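Local atomic coordinates of nitrate transport protein (Parabacteroides distasonis, PDB entry 3HN0), a protein that probably serves as the substrate-binding component of an ABC transporter, perhaps for nitrate or a related small solute. Residues P190-E193 with K194-I197; I135-G138 with I139-K143; T112-Y115 with L116-R120; C207-A210 with V211-K215. All blocks are in the same frame, centred on the assembly; numbering follows the deposited sequence.

Interaction 1 (P190-E193 with K194-I197)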
loop_
_atom_site.group_PDB
_atom_site.type_symbol
_atom_site.label_atom_id
_atom_site.label_comp_id
_atom_site.label_asym_id
_atom_site.label_seq_id
_atom_site.Cartn_x
_atom_site.Cartn_y
_atom_site.Cartn_z
ATOM N N PRO A 190 8.784 26.186 -13.497
ATOM C CA PRO A 190 9.353 25.785 -14.768
ATOM C C PRO A 190 10.881 25.803 -14.908
ATOM O O PRO A 190 11.436 25.016 -15.689
ATOM C CB PRO A 190 8.724 26.828 -15.728
ATOM C CG PRO A 190 7.420 27.062 -15.164
ATOM C CD PRO A 190 7.636 27.089 -13.684
ATOM N N THR A 191 11.550 26.710 -14.215
ATOM C CA THR A 191 13.012 26.757 -14.316
ATOM C C THR A 191 13.654 25.612 -13.563
ATOM O O THR A 191 14.847 25.386 -13.697
ATOM C CB THR A 191 13.620 28.085 -13.839
ATOM O OG1 THR A 191 13.121 28.396 -12.550
ATOM C CG2 THR A 191 13.235 29.197 -14.800
HETATM N N MSE A 192 12.850 24.875 -12.798
HETATM C CA MSE A 192 13.336 23.652 -12.160
HETATM C C MSE A 192 13.246 22.392 -13.004
HETATM O O MSE A 192 13.839 21.380 -12.642
HETATM C CB MSE A 192 12.624 23.424 -10.834
HETATM C CG MSE A 192 12.888 24.476 -9.797
HETATM SE SE MSE A 192 14.759 24.590 -9.181
HETATM C CE MSE A 192 15.251 25.977 -10.202
ATOM N N GLU A 193 12.609 22.433 -14.174
ATOM C CA GLU A 193 12.477 21.206 -14.965
ATOM C C GLU A 193 13.824 20.534 -15.276
ATOM O O GLU A 193 14.005 19.307 -15.085
ATOM C CB GLU A 193 11.665 21.478 -16.227
ATOM C CG GLU A 193 11.347 20.235 -17.017
ATOM C CD GLU A 193 10.414 19.290 -16.288
ATOM O OE1 GLU A 193 9.243 19.637 -16.014
ATOM O OE2 GLU A 193 10.874 18.181 -15.964
ATOM N N LYS A 194 14.786 21.359 -15.677
ATOM C CA LYS A 194 16.113 20.883 -15.992
ATOM C C LYS A 194 16.777 20.253 -14.784
ATOM O O LYS A 194 17.659 19.456 -14.964
ATOM C CB LYS A 194 17.026 22.020 -16.537
ATOM C CG LYS A 194 17.318 23.131 -15.600
ATOM C CD LYS A 194 17.984 24.330 -16.356
ATOM C CE LYS A 194 18.040 25.581 -15.507
ATOM N NZ LYS A 194 16.776 26.418 -15.427
ATOM N N TYR A 195 16.304 20.552 -13.566
ATOM C CA TYR A 195 16.940 20.023 -12.350
ATOM C C TYR A 195 16.136 18.930 -11.747
ATOM O O TYR A 195 16.500 18.366 -10.735
ATOM C CB TYR A 195 17.097 21.138 -11.317
ATOM C CG TYR A 195 18.017 22.257 -11.717
ATOM C CD1 TYR A 195 19.129 22.035 -12.480
ATOM C CD2 TYR A 195 17.727 23.549 -11.358
ATOM C CE1 TYR A 195 19.967 23.051 -12.843
ATOM C CE2 TYR A 195 18.552 24.601 -11.716
ATOM C CZ TYR A 195 19.697 24.346 -12.443
ATOM O OH TYR A 195 20.548 25.387 -12.815
ATOM N N ARG A 196 15.043 18.579 -12.384
ATOM C CA ARG A 196 14.096 17.650 -11.708
ATOM C C ARG A 196 14.748 16.319 -11.347
ATOM O O ARG A 196 14.634 15.860 -10.249
ATOM C CB ARG A 196 12.887 17.402 -12.622
ATOM C CG ARG A 196 11.861 16.409 -11.973
ATOM C CD ARG A 196 10.519 16.370 -12.705
ATOM N NE ARG A 196 10.733 16.018 -14.089
ATOM C CZ ARG A 196 10.886 14.788 -14.570
ATOM N NH1 ARG A 196 10.742 13.697 -13.821
ATOM N NH2 ARG A 196 11.181 14.658 -15.862
ATOM N N ILE A 197 15.334 15.636 -12.328
ATOM C CA ILE A 197 15.978 14.368 -12.049
ATOM C C ILE A 197 17.099 14.516 -10.999
ATOM O O ILE A 197 17.206 13.697 -10.122
ATOM C CB ILE A 197 16.548 13.703 -13.327
ATOM C CG1 ILE A 197 15.426 13.395 -14.306
ATOM C CG2 ILE A 197 17.314 12.444 -12.971
ATOM C CD1 ILE A 197 14.425 12.399 -13.802
HETATM O O HOH W 1 13.182 16.864 -16.892
#

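Interaction 2 (I135-G138 with I139-K143)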
loop_
_atom_site.group_PDB
_atom_site.type_symbol
_atom_site.label_atom_id
_atom_site.label_comp_id
_atom_site.label_asym_id
_atom_site.label_seq_id
_atom_site.Cartn_x
_atom_site.Cartn_y
_atom_site.Cartn_z
ATOM N N ILE A 135 -5.414 19.476 19.450
ATOM C CA ILE A 135 -5.908 18.121 19.727
ATOM C C ILE A 135 -5.008 17.419 20.741
ATOM O O ILE A 135 -5.512 16.783 21.663
ATOM C CB ILE A 135 -6.050 17.264 18.465
ATOM C CG1 ILE A 135 -7.261 17.766 17.652
ATOM C CG2 ILE A 135 -6.265 15.748 18.843
ATOM C CD1 ILE A 135 -7.550 17.006 16.423
ATOM N N THR A 136 -3.693 17.542 20.571
ATOM C CA THR A 136 -2.738 16.882 21.487
ATOM C C THR A 136 -2.961 17.408 22.900
ATOM O O THR A 136 -3.054 16.658 23.870
ATOM C CB THR A 136 -1.280 17.123 21.034
ATOM O OG1 THR A 136 -1.095 16.585 19.703
ATOM C CG2 THR A 136 -0.293 16.458 22.003
ATOM N N GLN A 137 -3.042 18.724 23.020
ATOM C CA GLN A 137 -3.276 19.325 24.309
ATOM C C GLN A 137 -4.621 18.860 24.897
ATOM O O GLN A 137 -4.723 18.619 26.097
ATOM C CB GLN A 137 -3.215 20.849 24.121
ATOM C CG GLN A 137 -3.503 21.585 25.314
ATOM C CD GLN A 137 -2.587 21.167 26.383
ATOM O OE1 GLN A 137 -1.396 20.928 26.120
ATOM N NE2 GLN A 137 -3.123 20.987 27.587
ATOM N N GLY A 138 -5.673 18.797 24.072
ATOM C CA GLY A 138 -6.975 18.309 24.490
ATOM C C GLY A 138 -6.897 16.882 25.020
ATOM O O GLY A 138 -7.545 16.544 25.990
ATOM N N ILE A 139 -6.068 16.058 24.406
ATOM C CA ILE A 139 -5.900 14.682 24.907
ATOM C C ILE A 139 -5.273 14.733 26.319
ATOM O O ILE A 139 -5.798 14.158 27.272
ATOM C CB ILE A 139 -4.987 13.831 23.968
ATOM C CG1 ILE A 139 -5.665 13.585 22.636
ATOM C CG2 ILE A 139 -4.606 12.481 24.684
ATOM C CD1 ILE A 139 -4.800 12.923 21.551
ATOM N N LEU A 140 -4.192 15.499 26.430
ATOM C CA LEU A 140 -3.446 15.584 27.667
ATOM C C LEU A 140 -4.217 16.247 28.818
ATOM O O LEU A 140 -4.034 15.902 29.970
ATOM C CB LEU A 140 -2.084 16.265 27.430
ATOM C CG LEU A 140 -1.225 15.538 26.408
ATOM C CD1 LEU A 140 0.153 16.192 26.319
ATOM C CD2 LEU A 140 -1.125 14.046 26.796
ATOM N N ALA A 141 -5.133 17.146 28.478
ATOM C CA ALA A 141 -5.947 17.815 29.470
ATOM C C ALA A 141 -7.151 16.977 29.892
ATOM O O ALA A 141 -7.801 17.312 30.821
ATOM C CB ALA A 141 -6.416 19.145 28.933
ATOM N N GLY A 142 -7.438 15.902 29.154
ATOM C CA GLY A 142 -8.567 15.020 29.493
ATOM C C GLY A 142 -9.859 15.219 28.719
ATOM O O GLY A 142 -10.842 14.545 29.002
ATOM N N LYS A 143 -9.866 16.135 27.766
ATOM C CA LYS A 143 -11.039 16.480 26.971
ATOM C C LYS A 143 -11.221 15.472 25.822
ATOM O O LYS A 143 -12.341 15.161 25.450
ATOM C CB LYS A 143 -10.855 17.891 26.387
ATOM C CG LYS A 143 -12.034 18.457 25.562
ATOM C CD LYS A 143 -13.244 18.750 26.419
ATOM C CE LYS A 143 -14.237 19.672 25.710
ATOM N NZ LYS A 143 -15.181 20.311 26.656
#

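Interaction 3 (T112-Y115 with L116-R120)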
loop_
_atom_site.group_PDB
_atom_site.type_symbol
_atom_site.label_atom_id
_atom_site.label_comp_id
_atom_site.label_asym_id
_atom_site.label_seq_id
_atom_site.Cartn_x
_atom_site.Cartn_y
_atom_site.Cartn_z
ATOM N N THR A 112 -10.488 10.822 7.315
ATOM C CA THR A 112 -11.078 10.238 8.508
ATOM C C THR A 112 -12.510 9.833 8.164
ATOM O O THR A 112 -12.925 8.730 8.471
ATOM C CB THR A 112 -11.045 11.245 9.691
ATOM O OG1 THR A 112 -9.664 11.553 9.981
ATOM C CG2 THR A 112 -11.687 10.664 10.936
ATOM N N ARG A 113 -13.235 10.710 7.484
ATOM C CA ARG A 113 -14.604 10.365 7.092
ATOM C C ARG A 113 -14.614 9.143 6.172
ATOM O O ARG A 113 -15.438 8.252 6.318
ATOM C CB ARG A 113 -15.289 11.570 6.447
ATOM C CG ARG A 113 -15.703 12.629 7.479
ATOM C CD ARG A 113 -16.584 13.675 6.830
ATOM N NE ARG A 113 -15.824 14.833 6.391
ATOM C CZ ARG A 113 -16.102 15.580 5.328
ATOM N NH1 ARG A 113 -17.106 15.267 4.513
ATOM N NH2 ARG A 113 -15.343 16.641 5.066
ATOM N N TYR A 114 -13.632 9.063 5.268
ATOM C CA TYR A 114 -13.549 7.921 4.376
ATOM C C TYR A 114 -13.325 6.607 5.133
ATOM O O TYR A 114 -13.955 5.555 4.853
ATOM C CB TYR A 114 -12.431 8.156 3.354
ATOM C CG TYR A 114 -12.131 6.923 2.544
ATOM C CD1 TYR A 114 -13.020 6.483 1.570
ATOM C CD2 TYR A 114 -10.938 6.174 2.744
ATOM C CE1 TYR A 114 -12.774 5.352 0.831
ATOM C CE2 TYR A 114 -10.693 5.015 1.991
ATOM C CZ TYR A 114 -11.625 4.619 1.034
ATOM O OH TYR A 114 -11.424 3.492 0.263
ATOM N N TYR A 115 -12.369 6.657 6.061
ATOM C CA TYR A 115 -12.030 5.504 6.883
ATOM C C TYR A 115 -13.238 5.030 7.703
ATOM O O TYR A 115 -13.525 3.861 7.728
ATOM C CB TYR A 115 -10.856 5.841 7.835
ATOM C CG TYR A 115 -10.566 4.726 8.798
ATOM C CD1 TYR A 115 -9.798 3.647 8.410
ATOM C CD2 TYR A 115 -11.089 4.739 10.087
ATOM C CE1 TYR A 115 -9.553 2.587 9.292
ATOM C CE2 TYR A 115 -10.833 3.675 10.967
ATOM C CZ TYR A 115 -10.065 2.629 10.543
ATOM O OH TYR A 115 -9.804 1.570 11.369
ATOM N N LEU A 116 -13.942 5.947 8.322
ATOM C CA LEU A 116 -15.090 5.574 9.152
ATOM C C LEU A 116 -16.174 4.931 8.292
ATOM O O LEU A 116 -16.733 3.902 8.663
ATOM C CB LEU A 116 -15.617 6.768 9.914
ATOM C CG LEU A 116 -14.692 7.366 10.996
ATOM C CD1 LEU A 116 -15.328 8.660 11.570
ATOM C CD2 LEU A 116 -14.351 6.383 12.110
ATOM N N GLY A 117 -16.437 5.503 7.123
ATOM C CA GLY A 117 -17.397 4.884 6.186
ATOM C C GLY A 117 -17.000 3.493 5.722
ATOM O O GLY A 117 -17.805 2.550 5.733
ATOM N N ARG A 118 -15.753 3.356 5.294
ATOM C CA ARG A 118 -15.208 2.083 4.826
ATOM C C ARG A 118 -15.280 0.993 5.921
ATOM O O ARG A 118 -15.578 -0.169 5.652
ATOM C CB ARG A 118 -13.735 2.314 4.408
ATOM C CG ARG A 118 -12.898 1.077 4.171
ATOM C CD ARG A 118 -11.410 1.437 3.931
ATOM N NE ARG A 118 -10.516 0.718 4.850
ATOM C CZ ARG A 118 -9.191 0.833 4.875
ATOM N NH1 ARG A 118 -8.567 1.619 4.015
ATOM N NH2 ARG A 118 -8.480 0.143 5.758
ATOM N N GLN A 119 -14.984 1.375 7.152
ATOM C CA GLN A 119 -14.957 0.409 8.250
ATOM C C GLN A 119 -16.312 0.257 8.914
ATOM O O GLN A 119 -16.444 -0.545 9.843
ATOM C CB GLN A 119 -13.941 0.839 9.287
ATOM C CG GLN A 119 -12.551 0.877 8.731
ATOM C CD GLN A 119 -12.081 -0.492 8.322
ATOM O OE1 GLN A 119 -11.851 -0.751 7.144
ATOM N NE2 GLN A 119 -11.940 -1.380 9.292
ATOM N N ARG A 120 -17.293 1.039 8.486
ATOM C CA ARG A 120 -18.651 0.975 9.104
ATOM C C ARG A 120 -18.645 1.326 10.597
ATOM O O ARG A 120 -19.278 0.657 11.429
ATOM C CB ARG A 120 -19.303 -0.402 8.849
ATOM C CG ARG A 120 -19.286 -0.791 7.360
ATOM C CD ARG A 120 -19.751 -2.234 7.087
ATOM N NE ARG A 120 -21.128 -2.489 7.524
ATOM C CZ ARG A 120 -22.225 -2.061 6.893
ATOM N NH1 ARG A 120 -22.142 -1.332 5.772
ATOM N NH2 ARG A 120 -23.422 -2.355 7.397
#

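Interaction 4 (C207-A210 with V211-K215)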
loop_
_atom_site.group_PDB
_atom_site.type_symbol
_atom_site.label_atom_id
_atom_site.label_comp_id
_atom_site.label_asym_id
_atom_site.label_seq_id
_atom_site.Cartn_x
_atom_site.Cartn_y
_atom_site.Cartn_z
ATOM N N CYS A 207 15.821 10.768 1.739
ATOM C CA CYS A 207 14.725 9.920 2.271
ATOM C C CYS A 207 15.331 8.621 2.822
ATOM O O CYS A 207 14.922 8.162 3.877
ATOM C CB CYS A 207 13.686 9.574 1.196
ATOM S SG CYS A 207 12.612 10.963 0.810
ATOM N N GLN A 208 16.280 8.029 2.087
ATOM C CA GLN A 208 16.943 6.792 2.492
ATOM C C GLN A 208 17.682 6.974 3.815
ATOM O O GLN A 208 17.651 6.107 4.707
ATOM C CB GLN A 208 17.903 6.324 1.389
ATOM C CG GLN A 208 18.611 5.035 1.696
ATOM C CD GLN A 208 19.229 4.401 0.439
ATOM O OE1 GLN A 208 20.437 4.426 0.261
ATOM N NE2 GLN A 208 18.383 3.885 -0.449
ATOM N N LYS A 209 18.333 8.106 3.945
ATOM C CA LYS A 209 19.072 8.410 5.131
ATOM C C LYS A 209 18.155 8.527 6.339
ATOM O O LYS A 209 18.527 8.068 7.388
ATOM C CB LYS A 209 19.901 9.678 4.976
ATOM C CG LYS A 209 20.874 9.841 6.137
ATOM C CD LYS A 209 21.823 11.010 5.922
ATOM C CE LYS A 209 22.885 11.168 7.006
ATOM N NZ LYS A 209 23.877 12.262 6.621
ATOM N N ALA A 210 17.002 9.196 6.201
ATOM C CA ALA A 210 16.025 9.262 7.275
ATOM C C ALA A 210 15.642 7.873 7.741
ATOM O O ALA A 210 15.568 7.644 8.947
ATOM C CB ALA A 210 14.754 10.090 6.844
ATOM N N VAL A 211 15.383 6.967 6.801
ATOM C CA VAL A 211 14.914 5.583 7.117
ATOM C C VAL A 211 16.008 4.689 7.708
ATOM O O VAL A 211 15.772 3.897 8.646
ATOM C CB VAL A 211 14.316 4.937 5.854
ATOM C CG1 VAL A 211 14.156 3.449 6.035
ATOM C CG2 VAL A 211 12.955 5.681 5.539
ATOM N N ARG A 212 17.215 4.827 7.178
ATOM C CA ARG A 212 18.330 4.022 7.583
ATOM C C ARG A 212 19.054 4.518 8.814
ATOM O O ARG A 212 19.536 3.682 9.584
ATOM C CB ARG A 212 19.324 3.821 6.437
ATOM C CG ARG A 212 18.746 3.006 5.319
ATOM C CD ARG A 212 19.756 2.659 4.196
ATOM N NE ARG A 212 19.094 1.909 3.113
ATOM C CZ ARG A 212 19.714 1.300 2.100
ATOM N NH1 ARG A 212 21.043 1.341 1.977
ATOM N NH2 ARG A 212 18.991 0.652 1.193
ATOM N N TYR A 213 19.108 5.840 9.002
ATOM C CA TYR A 213 19.808 6.499 10.092
ATOM C C TYR A 213 18.855 7.421 10.846
ATOM O O TYR A 213 19.021 8.649 10.871
ATOM C CB TYR A 213 21.050 7.252 9.562
ATOM C CG TYR A 213 22.006 6.276 8.934
ATOM C CD1 TYR A 213 22.877 5.521 9.729
ATOM C CD2 TYR A 213 22.025 6.064 7.551
ATOM C CE1 TYR A 213 23.717 4.576 9.170
ATOM C CE2 TYR A 213 22.879 5.100 6.979
ATOM C CZ TYR A 213 23.725 4.373 7.803
ATOM O OH TYR A 213 24.595 3.427 7.270
ATOM N N PRO A 214 17.820 6.835 11.447
ATOM C CA PRO A 214 16.825 7.718 12.102
ATOM C C PRO A 214 17.354 8.500 13.278
ATOM O O PRO A 214 16.995 9.673 13.475
ATOM C CB PRO A 214 15.682 6.744 12.485
ATOM C CG PRO A 214 16.387 5.397 12.624
ATOM C CD PRO A 214 17.413 5.427 11.490
ATOM N N LYS A 215 18.220 7.909 14.090
ATOM C CA LYS A 215 18.682 8.643 15.245
ATOM C C LYS A 215 19.510 9.854 14.822
ATOM O O LYS A 215 19.384 10.910 15.378
ATOM C CB LYS A 215 19.505 7.717 16.149
ATOM C CG LYS A 215 18.724 6.546 16.708
ATOM C CD LYS A 215 19.527 5.898 17.886
ATOM C CE LYS A 215 19.289 4.395 18.020
ATOM N NZ LYS A 215 17.857 4.017 17.806
#

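Interaction 1 (P190-E193 with K194-I197)
Met-192, a selenomethionine, meets the Tyr-195 ring at its edge in a Met-aromatic contact, within the turn that leads from strand 184-188 into helix 196-212. SE lies almost exactly in the ring plane, 89° off the normal and 5.2 Å from the centroid of the Tyr-195 ring, while the methyl CE reaches ring atom CD2 at 3.7 Å. One face of the same ring is covered by CG of Lys-194, over its centre. From there the lysine chain runs back along the turn and bends at chi4 (-81°), which brings NZ to a lone pair of Thr-191 O, 2.8 Å away. The second flat group, the guanidinium of Arg-196, is approached at its edge by Glu-193: NE donates to OE2 over 2.9 Å on the syn side, in a nearly straight salt bridge. Carboxylate and guanidinium are nevertheless turned 60° apart, consistent with single-point contact. Glu-193 OE1 is engaged by Tyr-188 OH, and Tyr-195 OH by Asp-31. Tyr-195 N to Met-192 O and Arg-196 N to Glu-193 O are i to i-3 bonds, as in a 3-10-like turn, each donor well above the carbonyl plane. A water donates to Glu-193 OE2 at 2.8 Å and weakly accepts from Arg-196 NH2.

Interaction 2 (I135-G138 with I139-K143)
Ile-135 touches Ile-139 one helical turn on, its CG2 branch lying 4.2 Å from CD1 of Ile-139. CG2 stands opposite the backbone nitrogen across the first torsion of Ile-135, whereas CG1 lies beside that nitrogen, so the two branches are divided: one meets the next turn, and the other leads away from it. Ile-139 N donates to Ile-135 O, and CG1 of Ile-139 packs on the same oxygen. Both isoleucines are buried and rest on Leu-149 of strand 146-149.

Thr-136 follows, its carbonyl O accepting from Leu-140 N at 3.0 Å with CG of Leu-140 close by. The hydroxyl of Thr-136 turns to Ala-132 O, back along the helix, and its side chain packs against helix 153-160.

Gln-137 is on the exposed face. Its O takes the N-H of Ala-141 at 2.8 Å; a bend at chi2 (56°) curls the chain round, leaving NE2 at 4.0 Å from the Ala-141 methyl carbon CB, a loose contact.

Gly-138 ends the series. Its O receives Lys-143 N at 3.0 Å and, weakly, Gly-142 N, while Gly-142 N also bonds to Ile-139 O at 3.0 Å. Gly-142 has a positive phi of 99°, a backbone shape that glycine adopts readily. The 6-to-1 bond from Lys-143 N to Gly-138 O, the 5-to-2 bond from Gly-142 N to Ile-139 O and the positive phi of Gly-142 together define a Schellman motif closing the C-terminal end of helix 132-141.

Interaction 3 (T112-Y115 with L116-R120)
Tyr-115 and Gln-119 form the close part of this contact near the end of helix 107-119. CG of Gln-119 sits over one face of the Tyr-115 ring, offset toward its rim, 3.7 Å from the centroid of that ring and 21° off its normal: a CH-pi contact. A bend at chi2 (-64°) folds the Gln-119 chain over the ring; amide and ring planes are 17° apart. The amide is steadied by Arg-118, whose NE donates to OE1 of Gln-119 at 3.0 Å, at the edge of the guanidinium. Tyr-115 CD2 also meets CD2 of buried Leu-116 at 4.2 Å, the two side chains crossing at about a right angle.

The other flank is looser. Arg-118 CD approaches Tyr-114 CE2 obliquely at 4.1 Å, with guanidinium and ring nearly perpendicular, and the Tyr-114 hydroxyl is engaged by Leu-173 O. Exposed Gly-117 has no side chain to pack and contributes a regular backbone bond from its N to Arg-113 O. Arg-120 departs from helical angles with positive phi, in a Schellman motif.

Helix 107-119 links strands 99-100 and 125-126 in a beta-alpha-beta unit: Leu-116 packs on Leu-99 and Leu-125, Tyr-114 leans on helix 251-264, and Gln-119 packs on Glu-134 of the second subunit.

Interaction 4 (C207-A210 with V211-K215)
Arg-212 N to Gln-208 O and Tyr-213 N to Lys-209 O, each 2.8 Å, are the shortest hydrogen bonds between the two segments; Val-211 N to Cys-207 O is longer at 3.2 Å. Pro-214, which follows Tyr-213, has no N-H to offer, so Ala-210 O is met instead by the CA-H of Pro-214, with 3.4 Å between CA and O. Tyr-213 leaves helical angles (psi 63°) and takes the N-cap position of helix 214-223; its O accepts from Thr-217 OG1. Tyr-213 alone separates helix 196-212 from helix 214-223.

Outside the backbone, the amide of Gln-208 stacks on one face of the Arg-212 guanidinium, the planes 5° apart and CD of Gln-208 over its centre, 3.5 Å above the plane. Since Gln-208 has a second conformer, this stack describes one state only. Lys-209 is extended, and its NZ forms a salt bridge with Asp-22, its CG merely brushing CD2 of Tyr-213 at 4.2 Å.

Buried and partly buried side chains join the fold: Cys-207 and Val-211 pack on strand 242-246, Ala-210 on Ile-18 of helix 16-19 and Pro-214 on helix 234-240, while Val-211 also packs on Gln-229 of the second subunit.

How the interactions relate
From the N terminus the order is interaction 3, interaction 2, interaction 1, interaction 4. Each joins two consecutive segments, so it closes no more than a helical turn, and they follow in series without nesting or crossing. Interactions 3 and 2 lie at the C-terminal ends of helices 107-119 and 132-141, their centres 23 Å apart; 3 belongs to the beta-alpha-beta unit of strands 99-100 and 125-126, and 2 packs on strand 146-149 and helix 153-160. Interactions 1 and 4 mark the start and end of helix 196-212, beside the large mixed sheet through strands 6-12 and 242-246. Interaction 1 lies across the chain's centre from interactions 2 and 3, consistent with the two-lobed build of periplasmic binding proteins.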